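Local coordinates for Baccell_00875 (Bacteroides cellulosilyticus DSM 14838, PDB 5NO8), which probably acts as a polysaccharide lyase that removes the L-rhamnose caps linked to glucuronic acid on complex arabinogalactan proteins, at residues G244-D247 against F248-K251; A553-Y556 against L557-S561; L565-V568 against K569-M572; S632-Q635 against K636-E639. All blocks are in the same frame, centred on the assembly; numbering follows the deposited sequence.

Contact 1 (G244-D247 against F248-K251); sequences GNDD and FRHK
Asp246 and Arg249, one helical turn apart, form a salt bridge in which NH2 of Arg249 stands 2.7 Å from OD1 of Asp246. The bond is bent, 145° at the hydrogen, and reaches the anti side of the oxygen somewhat out of the carboxylate plane, the two flat groups being turned 69° against each other. A water adds a second link: it accepts from NE of Arg249 at 2.9 Å and donates to OD1 of Asp246. The arginine bends at chi3 (-74°), which folds the guanidinium back over the first turn, and the carbonyl oxygen of Asn245 sits over the centre of one face. That oxygen takes the backbone N-H of Arg249.

Gly244 is the N-cap of helix 245-254, and its O receives Phe248 N at 2.8 Å, the first of four successive i to i+4 backbone bonds. On another side, OD2 of Asp247 is bonded to the backbone N of Asn243 just before the helix; CE of Lys251 lies 3.1 Å from this OD2, while its NZ remains 4.3 Å away, too far for a salt bridge. Replacing Arg249 by an alanine would probably leave the Asp246 carboxylate without its charged mate and the Phe581 ring without its cation. OD1 of Asn245 is satisfied by ND2 of Asn177 on strand 175-180, and the Phe248 ring meets Tyr175 edge-to-face.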
loop_
_atom_site.group_PDB
_atom_site.type_symbol
_atom_site.label_atom_id
_atom_site.label_comp_id
_atom_site.label_asym_id
_atom_site.label_seq_id
_atom_site.Cartn_x
_atom_site.Cartn_y
_atom_site.Cartn_z
ATOM N N GLY A 244 -13.479 -11.977 9.820
ATOM C CA GLY A 244 -13.430 -10.949 8.768
ATOM C C GLY A 244 -13.524 -9.576 9.403
ATOM O O GLY A 244 -13.579 -9.471 10.630
ATOM N N ASN A 245 -13.551 -8.544 8.569
ATOM C CA ASN A 245 -13.437 -7.165 9.062
ATOM C C ASN A 245 -14.507 -6.769 10.074
ATOM O O ASN A 245 -14.194 -6.134 11.083
ATOM C CB ASN A 245 -13.372 -6.175 7.903
ATOM C CG ASN A 245 -12.141 -6.382 7.028
ATOM O OD1 ASN A 245 -11.038 -6.632 7.512
ATOM N ND2 ASN A 245 -12.336 -6.302 5.720
ATOM N N ASP A 246 -15.761 -7.145 9.836
ATOM C CA ASP A 246 -16.837 -6.801 10.775
ATOM C C ASP A 246 -16.669 -7.484 12.109
ATOM O O ASP A 246 -16.935 -6.902 13.145
ATOM C CB ASP A 246 -18.229 -7.170 10.211
ATOM C CG ASP A 246 -18.723 -6.211 9.159
ATOM O OD1 ASP A 246 -18.217 -5.064 9.070
ATOM O OD2 ASP A 246 -19.663 -6.604 8.414
ATOM N N ASP A 247 -16.288 -8.758 12.070
ATOM C CA ASP A 247 -16.099 -9.536 13.271
ATOM C C ASP A 247 -14.887 -8.996 14.037
ATOM O O ASP A 247 -14.939 -8.856 15.260
ATOM C CB ASP A 247 -15.894 -10.997 12.895
ATOM C CG ASP A 247 -15.937 -11.933 14.088
ATOM O OD1 ASP A 247 -16.754 -11.720 14.996
ATOM O OD2 ASP A 247 -15.160 -12.913 14.106
ATOM N N PHE A 248 -13.825 -8.670 13.303
ATOM C CA PHE A 248 -12.639 -8.019 13.915
ATOM C C PHE A 248 -13.036 -6.742 14.650
ATOM O O PHE A 248 -12.720 -6.568 15.828
ATOM C CB PHE A 248 -11.573 -7.708 12.875
ATOM C CG PHE A 248 -10.406 -6.925 13.432
ATOM C CD1 PHE A 248 -9.414 -7.558 14.189
ATOM C CD2 PHE A 248 -10.302 -5.563 13.210
ATOM C CE1 PHE A 248 -8.345 -6.850 14.709
ATOM C CE2 PHE A 248 -9.244 -4.823 13.755
ATOM C CZ PHE A 248 -8.256 -5.473 14.493
ATOM N N ARG A 249 -13.781 -5.885 13.971
ATOM C CA ARG A 249 -14.222 -4.627 14.593
ATOM C C ARG A 249 -15.081 -4.821 15.822
ATOM O O ARG A 249 -14.904 -4.140 16.849
ATOM C CB ARG A 249 -14.957 -3.746 13.575
ATOM C CG ARG A 249 -14.018 -3.060 12.600
ATOM C CD ARG A 249 -14.735 -2.053 11.725
ATOM N NE ARG A 249 -15.549 -2.689 10.712
ATOM C CZ ARG A 249 -15.186 -2.939 9.447
ATOM N NH1 ARG A 249 -13.990 -2.646 8.959
ATOM N NH2 ARG A 249 -16.054 -3.521 8.641
ATOM N N HIS A 250 -15.993 -5.787 15.740
ATOM C CA HIS A 250 -16.855 -6.122 16.867
ATOM C C HIS A 250 -16.039 -6.569 18.072
ATOM O O HIS A 250 -16.239 -6.095 19.189
ATOM C CB HIS A 250 -17.862 -7.223 16.457
ATOM C CG HIS A 250 -18.832 -7.586 17.541
ATOM N ND1 HIS A 250 -19.809 -6.720 17.987
ATOM C CD2 HIS A 250 -18.948 -8.704 18.295
ATOM C CE1 HIS A 250 -20.494 -7.293 18.963
ATOM N NE2 HIS A 250 -19.989 -8.496 19.173
ATOM N N LYS A 251 -15.105 -7.473 17.829
ATOM C CA LYS A 251 -14.241 -8.010 18.876
ATOM C C LYS A 251 -13.316 -6.944 19.467
ATOM O O LYS A 251 -13.106 -6.902 20.697
ATOM C CB LYS A 251 -13.441 -9.176 18.323
ATOM C CG LYS A 251 -14.296 -10.423 18.131
ATOM C CD LYS A 251 -13.464 -11.513 17.472
ATOM C CE LYS A 251 -14.265 -12.758 17.111
ATOM N NZ LYS A 251 -14.549 -13.556 18.300
HETATM O O HOH W 1 -18.243 -3.186 11.679
#

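Contact 2 (A553-Y556 against L557-S561); sequences AQLY and LETGS
The carbonyl oxygen of Leu555 is gripped twice by Thr559: the backbone N donates from 2.9 Å and the hydroxyl OG1 from 2.8 Å. The hydroxyl comes from above the carbonyl plane, 39° out of it, whereas the N-H lies nearer the plane. With chi1 at 63°, OG1 sits between the backbone N and the carbonyl carbon of its own residue, and CG2 is left to rest against CD1 of Leu555. The same OG1 accepts the backbone N-H of Ser561 at 3.2 Å in a nearly straight bond of 172°, so a single hydroxyl links the last turn to the residues leaving it.

Tyr556 lies along this exit. Its own carbonyl O takes Gly560 N at 2.7 Å, and Ser561 O stands at the edge of its ring, 3.5 Å from CD1. Farther out, a water donates to Gly560 O and lies 3.2 Å from Tyr556 OH. Glu558 turns elsewhere, its OE2 paired with Arg497 of helix 496-505. Gly560, with positive phi, is where the chain leaves helical geometry. Together these features mark the C-terminal end of helix 542-559, finished by an ST turn at Thr559 just before helix 562-576 begins.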
loop_
_atom_site.group_PDB
_atom_site.type_symbol
_atom_site.label_atom_id
_atom_site.label_comp_id
_atom_site.label_asym_id
_atom_site.label_seq_id
_atom_site.Cartn_x
_atom_site.Cartn_y
_atom_site.Cartn_z
ATOM N N ALA A 553 -13.506 -7.220 -15.707
ATOM C CA ALA A 553 -14.666 -6.357 -15.555
ATOM C C ALA A 553 -14.939 -5.561 -16.840
ATOM O O ALA A 553 -16.094 -5.412 -17.258
ATOM C CB ALA A 553 -14.495 -5.424 -14.372
ATOM N N GLN A 554 -13.877 -5.050 -17.441
ATOM C CA GLN A 554 -13.977 -4.386 -18.744
ATOM C C GLN A 554 -14.462 -5.361 -19.823
ATOM O O GLN A 554 -15.297 -4.999 -20.663
ATOM C CB GLN A 554 -12.657 -3.800 -19.181
ATOM C CG GLN A 554 -12.186 -2.597 -18.383
ATOM C CD GLN A 554 -10.832 -2.151 -18.840
ATOM O OE1 GLN A 554 -9.810 -2.485 -18.224
ATOM N NE2 GLN A 554 -10.788 -1.446 -19.943
ATOM N N LEU A 555 -13.943 -6.585 -19.812
ATOM C CA LEU A 555 -14.384 -7.586 -20.795
ATOM C C LEU A 555 -15.867 -7.896 -20.609
ATOM O O LEU A 555 -16.599 -7.997 -21.594
ATOM C CB LEU A 555 -13.529 -8.851 -20.721
ATOM C CG LEU A 555 -13.744 -9.884 -21.845
ATOM C CD1 LEU A 555 -13.541 -9.221 -23.202
ATOM C CD2 LEU A 555 -12.769 -11.055 -21.708
ATOM N N TYR A 556 -16.339 -7.965 -19.369
ATOM C CA TYR A 556 -17.764 -8.090 -19.123
ATOM C C TYR A 556 -18.559 -6.907 -19.695
ATOM O O TYR A 556 -19.615 -7.104 -20.309
ATOM C CB TYR A 556 -18.089 -8.236 -17.635
ATOM C CG TYR A 556 -19.570 -8.234 -17.382
ATOM C CD1 TYR A 556 -20.346 -9.354 -17.702
ATOM C CD2 TYR A 556 -20.221 -7.101 -16.894
ATOM C CE1 TYR A 556 -21.709 -9.355 -17.495
ATOM C CE2 TYR A 556 -21.593 -7.096 -16.710
ATOM C CZ TYR A 556 -22.320 -8.229 -17.016
ATOM O OH TYR A 556 -23.665 -8.237 -16.806
ATOM N N LEU A 557 -18.081 -5.683 -19.452
ATOM C CA LEU A 557 -18.813 -4.507 -19.895
ATOM C C LEU A 557 -18.881 -4.425 -21.423
ATOM O O LEU A 557 -19.832 -3.868 -21.955
ATOM C CB LEU A 557 -18.216 -3.224 -19.303
ATOM C CG LEU A 557 -18.412 -3.071 -17.779
ATOM C CD1 LEU A 557 -17.505 -1.983 -17.190
ATOM C CD2 LEU A 557 -19.858 -2.787 -17.423
ATOM N N GLU A 558 -17.893 -4.994 -22.110
ATOM C CA GLU A 558 -17.886 -5.047 -23.572
ATOM C C GLU A 558 -18.657 -6.229 -24.181
ATOM O O GLU A 558 -19.163 -6.110 -25.295
ATOM C CB GLU A 558 -16.438 -5.067 -24.089
ATOM C CG GLU A 558 -15.644 -3.804 -23.762
ATOM C CD GLU A 558 -16.215 -2.556 -24.417
ATOM O OE1 GLU A 558 -16.448 -2.578 -25.648
ATOM O OE2 GLU A 558 -16.441 -1.563 -23.697
ATOM N N THR A 559 -18.732 -7.366 -23.494
ATOM C CA THR A 559 -19.374 -8.573 -24.056
ATOM C C THR A 559 -20.681 -9.002 -23.390
ATOM O O THR A 559 -21.461 -9.715 -23.996
ATOM C CB THR A 559 -18.441 -9.799 -23.946
ATOM O OG1 THR A 559 -18.198 -10.077 -22.558
ATOM C CG2 THR A 559 -17.138 -9.573 -24.661
ATOM N N GLY A 560 -20.891 -8.652 -22.130
ATOM C CA GLY A 560 -22.008 -9.167 -21.353
ATOM C C GLY A 560 -21.958 -10.639 -20.985
ATOM O O GLY A 560 -22.946 -11.151 -20.482
ATOM N N SER A 561 -20.823 -11.324 -21.188
ATOM C CA SER A 561 -20.724 -12.759 -20.870
ATOM C C SER A 561 -20.568 -12.927 -19.358
ATOM O O SER A 561 -19.538 -12.532 -18.807
ATOM C CB SER A 561 -19.528 -13.417 -21.576
ATOM O OG SER A 561 -19.485 -13.105 -22.958
HETATM O O HOH W 2 -24.978 -10.375 -18.869
#

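Contact 3 (L565-V568 against K569-M572); sequences LDEV and KRQM
Glu567 lies across Arg570 at about a right angle and presents one carboxylate oxygen to two of its nitrogens. NH2 of Arg570 reaches OE1 at 2.8 Å and NE reaches it at 3.1 Å, a side-on grip on one atom. Both donors approach from the same face of the carboxylate, NE well above its plane, while OE1 remains in the plane of the guanidinium at its edge. One guanidinium face is set over Asp566 O, which accepts the backbone N-H of Arg570.

The other oxygen of Glu567 serves a different partner. NE2 of Gln571 donates to the anti lone pair of OE2 at 2.8 Å in an almost straight bond of 175°, with OE2 in the amide plane although the two flat groups are turned 76° apart. The bend at chi2 of Glu567 (59°) brings its carboxylate forward to both residues. The far side of the amide is held too, by Tyr533 OH at Gln571 OE1. An alanine in place of Glu567 would probably leave the Arg570 guanidinium without its carboxylate and the Gln571 amide less firmly fixed in rotation.

On the buried side of helix 562-576, against Tyr625 of helix 615-629, Val568 CG1 packs 4.1 Å from Met572 CG. Three donors thus share the buried carboxylate of Glu567, which is likely to offset the cost of burying its charge.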
loop_
_atom_site.group_PDB
_atom_site.type_symbol
_atom_site.label_atom_id
_atom_site.label_comp_id
_atom_site.label_asym_id
_atom_site.label_seq_id
_atom_site.Cartn_x
_atom_site.Cartn_y
_atom_site.Cartn_z
ATOM N N LEU A 565 -17.886 -11.848 -15.345
ATOM C CA LEU A 565 -18.366 -11.235 -14.109
ATOM C C LEU A 565 -18.337 -12.186 -12.933
ATOM O O LEU A 565 -18.047 -11.771 -11.809
ATOM C CB LEU A 565 -19.778 -10.648 -14.236
ATOM C CG LEU A 565 -20.309 -9.802 -13.048
ATOM C CD1 LEU A 565 -19.292 -8.769 -12.553
ATOM C CD2 LEU A 565 -21.615 -9.096 -13.405
ATOM N N ASP A 566 -18.669 -13.457 -13.156
ATOM C CA ASP A 566 -18.604 -14.445 -12.063
ATOM C C ASP A 566 -17.153 -14.612 -11.559
ATOM O O ASP A 566 -16.930 -14.720 -10.361
ATOM C CB ASP A 566 -19.232 -15.798 -12.472
ATOM C CG ASP A 566 -20.780 -15.741 -12.587
ATOM O OD1 ASP A 566 -21.438 -14.761 -12.136
ATOM O OD2 ASP A 566 -21.353 -16.714 -13.114
ATOM N N GLU A 567 -16.184 -14.559 -12.458
ATOM C CA GLU A 567 -14.771 -14.599 -12.062
ATOM C C GLU A 567 -14.343 -13.333 -11.281
ATOM O O GLU A 567 -13.652 -13.433 -10.262
ATOM C CB GLU A 567 -13.868 -14.818 -13.259
ATOM C CG GLU A 567 -12.407 -15.087 -12.894
ATOM C CD GLU A 567 -12.206 -16.312 -12.010
ATOM O OE1 GLU A 567 -12.987 -17.271 -12.157
ATOM O OE2 GLU A 567 -11.257 -16.327 -11.191
ATOM N N VAL A 568 -14.791 -12.170 -11.748
ATOM C CA VAL A 568 -14.612 -10.904 -11.006
ATOM C C VAL A 568 -15.098 -11.066 -9.575
ATOM O O VAL A 568 -14.352 -10.770 -8.641
ATOM C CB VAL A 568 -15.351 -9.715 -11.688
ATOM C CG1 VAL A 568 -15.428 -8.485 -10.777
ATOM C CG2 VAL A 568 -14.694 -9.361 -13.007
ATOM N N LYS A 569 -16.332 -11.533 -9.412
ATOM C CA LYS A 569 -16.936 -11.708 -8.093
ATOM C C LYS A 569 -16.197 -12.715 -7.229
ATOM O O LYS A 569 -16.080 -12.509 -6.026
ATOM C CB LYS A 569 -18.417 -12.091 -8.194
ATOM C CG LYS A 569 -19.288 -10.919 -8.568
ATOM C CD LYS A 569 -20.736 -11.336 -8.700
ATOM C CE LYS A 569 -21.598 -10.160 -9.105
ATOM N NZ LYS A 569 -22.824 -10.631 -9.789
ATOM N N ARG A 570 -15.683 -13.783 -7.840
ATOM C CA ARG A 570 -14.847 -14.750 -7.116
ATOM C C ARG A 570 -13.536 -14.117 -6.617
ATOM O O ARG A 570 -13.083 -14.439 -5.522
ATOM C CB ARG A 570 -14.518 -16.003 -7.968
ATOM C CG ARG A 570 -15.627 -17.054 -7.962
ATOM C CD ARG A 570 -15.161 -18.384 -8.584
ATOM N NE ARG A 570 -14.951 -18.258 -10.027
ATOM C CZ ARG A 570 -15.912 -18.324 -10.958
ATOM N NH1 ARG A 570 -17.186 -18.542 -10.624
ATOM N NH2 ARG A 570 -15.590 -18.174 -12.241
ATOM N N GLN A 571 -12.936 -13.252 -7.427
ATOM C CA GLN A 571 -11.630 -12.676 -7.111
ATOM C C GLN A 571 -11.690 -11.423 -6.231
ATOM O O GLN A 571 -10.683 -11.081 -5.605
ATOM C CB GLN A 571 -10.839 -12.403 -8.374
ATOM C CG GLN A 571 -10.437 -13.682 -9.118
ATOM C CD GLN A 571 -9.351 -13.474 -10.153
ATOM O OE1 GLN A 571 -8.528 -12.558 -10.037
ATOM N NE2 GLN A 571 -9.334 -14.333 -11.188
ATOM N N MET A 572 -12.843 -10.767 -6.153
ATOM C CA MET A 572 -12.939 -9.489 -5.407
ATOM C C MET A 572 -12.466 -9.589 -3.959
ATOM O O MET A 572 -11.726 -8.717 -3.543
ATOM C CB MET A 572 -14.345 -8.892 -5.454
ATOM C CG MET A 572 -14.657 -8.217 -6.774
ATOM S SD MET A 572 -13.792 -6.644 -6.981
ATOM C CE MET A 572 -14.737 -5.657 -5.845
HETATM O O HOH W 3 -22.433 -12.585 -11.602
#

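Contact 4 (S632-Q635 against K636-E639); sequences SSYQ and KRAE
The guanidinium of Arg637 stacks on the ring of Tyr634, centres 4.6 Å apart and planes at 30°. The two chains extend alongside each other in one direction, with NH1 nearest the hydroxyl-bearing end, 3.4 Å from CZ of Tyr634. Arg637 bends at chi3 (66°), which brings its flat end alongside the tyrosine.

Charge and hydrogen bonding fix the same pair. NE of Arg637 forms a salt bridge with Glu589 and NH2 another with Glu576, whose second oxygen bonds to the hydroxyl of Tyr634. Glu576 therefore ties both stacked groups together. NH1 donates to a water at 3.0 Å, and that water donates in turn to Ser633 OG, which is also hydrogen-bonded to Asp631 OD1.

A separate amide-carboxylate pair crosses at about a right angle one turn along the helix. NE2 of Gln635 donates to OE2 of Glu639 at 3.0 Å, on the anti side of that oxygen but well out of the carboxylate plane, and also to the backbone O of Val690.

Helix 632-644 is held on two fronts: Tyr634 meets the rings of Tyr622 and Tyr625 of helix 615-629 edge-to-face, while Ala638 and Glu639 touch Val690 of helix 682-692.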
loop_
_atom_site.group_PDB
_atom_site.type_symbol
_atom_site.label_atom_id
_atom_site.label_comp_id
_atom_site.label_asym_id
_atom_site.label_seq_id
_atom_site.Cartn_x
_atom_site.Cartn_y
_atom_site.Cartn_z
ATOM N N SER A 632 -23.398 1.041 -6.015
ATOM C CA SER A 632 -22.750 2.346 -5.945
ATOM C C SER A 632 -21.845 2.535 -4.712
ATOM O O SER A 632 -21.045 3.482 -4.690
ATOM C CB SER A 632 -23.789 3.456 -6.007
ATOM O OG SER A 632 -24.567 3.448 -4.831
ATOM N N SER A 633 -21.956 1.649 -3.715
ATOM C CA SER A 633 -21.022 1.665 -2.581
ATOM C C SER A 633 -19.590 1.478 -3.105
ATOM O O SER A 633 -18.658 2.037 -2.549
ATOM C CB SER A 633 -21.386 0.638 -1.476
ATOM O OG SER A 633 -21.096 -0.717 -1.853
ATOM N N TYR A 634 -19.425 0.697 -4.170
ATOM C CA TYR A 634 -18.126 0.531 -4.793
ATOM C C TYR A 634 -17.606 1.748 -5.512
ATOM O O TYR A 634 -16.390 1.963 -5.506
ATOM C CB TYR A 634 -18.076 -0.720 -5.672
ATOM C CG TYR A 634 -17.815 -1.940 -4.826
ATOM C CD1 TYR A 634 -18.864 -2.640 -4.223
ATOM C CD2 TYR A 634 -16.514 -2.357 -4.571
ATOM C CE1 TYR A 634 -18.624 -3.754 -3.408
ATOM C CE2 TYR A 634 -16.265 -3.469 -3.770
ATOM C CZ TYR A 634 -17.328 -4.159 -3.195
ATOM O OH TYR A 634 -17.062 -5.247 -2.410
ATOM N N GLN A 635 -18.489 2.568 -6.096
ATOM C CA GLN A 635 -18.056 3.828 -6.652
ATOM C C GLN A 635 -17.535 4.778 -5.557
ATOM O O GLN A 635 -16.537 5.468 -5.784
ATOM C CB GLN A 635 -19.162 4.497 -7.496
ATOM C CG GLN A 635 -18.823 5.872 -8.071
ATOM C CD GLN A 635 -17.594 5.898 -8.946
ATOM O OE1 GLN A 635 -17.198 4.884 -9.531
ATOM N NE2 GLN A 635 -16.969 7.061 -9.045
ATOM N N LYS A 636 -18.193 4.813 -4.407
ATOM C CA LYS A 636 -17.722 5.645 -3.291
ATOM C C LYS A 636 -16.363 5.139 -2.801
ATOM O O LYS A 636 -15.472 5.930 -2.473
ATOM C CB LYS A 636 -18.722 5.654 -2.148
ATOM C CG LYS A 636 -20.065 6.248 -2.524
ATOM C CD LYS A 636 -19.945 7.696 -2.923
ATOM C CE LYS A 636 -21.299 8.370 -2.806
ATOM N NZ LYS A 636 -21.222 9.754 -3.352
ATOM N N ARG A 637 -16.206 3.823 -2.769
ATOM C CA ARG A 637 -14.910 3.235 -2.422
ATOM C C ARG A 637 -13.815 3.541 -3.425
ATOM O O ARG A 637 -12.698 3.918 -3.052
ATOM C CB ARG A 637 -15.059 1.753 -2.149
ATOM C CG ARG A 637 -15.870 1.522 -0.889
ATOM C CD ARG A 637 -16.213 0.059 -0.720
ATOM N NE ARG A 637 -15.009 -0.732 -0.477
ATOM C CZ ARG A 637 -15.003 -2.045 -0.279
ATOM N NH1 ARG A 637 -16.144 -2.751 -0.308
ATOM N NH2 ARG A 637 -13.850 -2.655 -0.072
ATOM N N ALA A 638 -14.137 3.470 -4.714
ATOM C CA ALA A 638 -13.212 3.859 -5.753
ATOM C C ALA A 638 -12.740 5.284 -5.567
ATOM O O ALA A 638 -11.561 5.589 -5.757
ATOM C CB ALA A 638 -13.868 3.716 -7.133
ATOM N N GLU A 639 -13.678 6.167 -5.242
ATOM C CA GLU A 639 -13.358 7.589 -5.029
ATOM C C GLU A 639 -12.388 7.805 -3.860
ATOM O O GLU A 639 -11.472 8.641 -3.933
ATOM C CB GLU A 639 -14.652 8.381 -4.807
ATOM C CG GLU A 639 -15.428 8.591 -6.105
ATOM C CD GLU A 639 -16.886 9.002 -5.926
ATOM O OE1 GLU A 639 -17.302 9.259 -4.772
ATOM O OE2 GLU A 639 -17.642 9.031 -6.954
HETATM O O HOH W 4 -18.996 -1.812 -0.454
#

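Overall arrangement
All four are local contacts along, or at an end of, one helix each, and three of them belong to the helical part of the chain. Contacts 2 and 3 lie on consecutive helices, their centres 12 Å apart, and touch where Tyr556 CD1 meets Leu565 CB at 3.7 Å. Contact 3 in turn reaches contact 4 through CE of Met572, 3.4 Å from CE2 of Tyr634. Contact 1 stands apart, on the helix that follows strand 232-242; its nearest atoms are about 7 Å from contact 4 and about 20 Å from contact 2. Glycerol molecules, probably from crystallisation, lie about 4 Å from the side chains of Gln554 and Glu639.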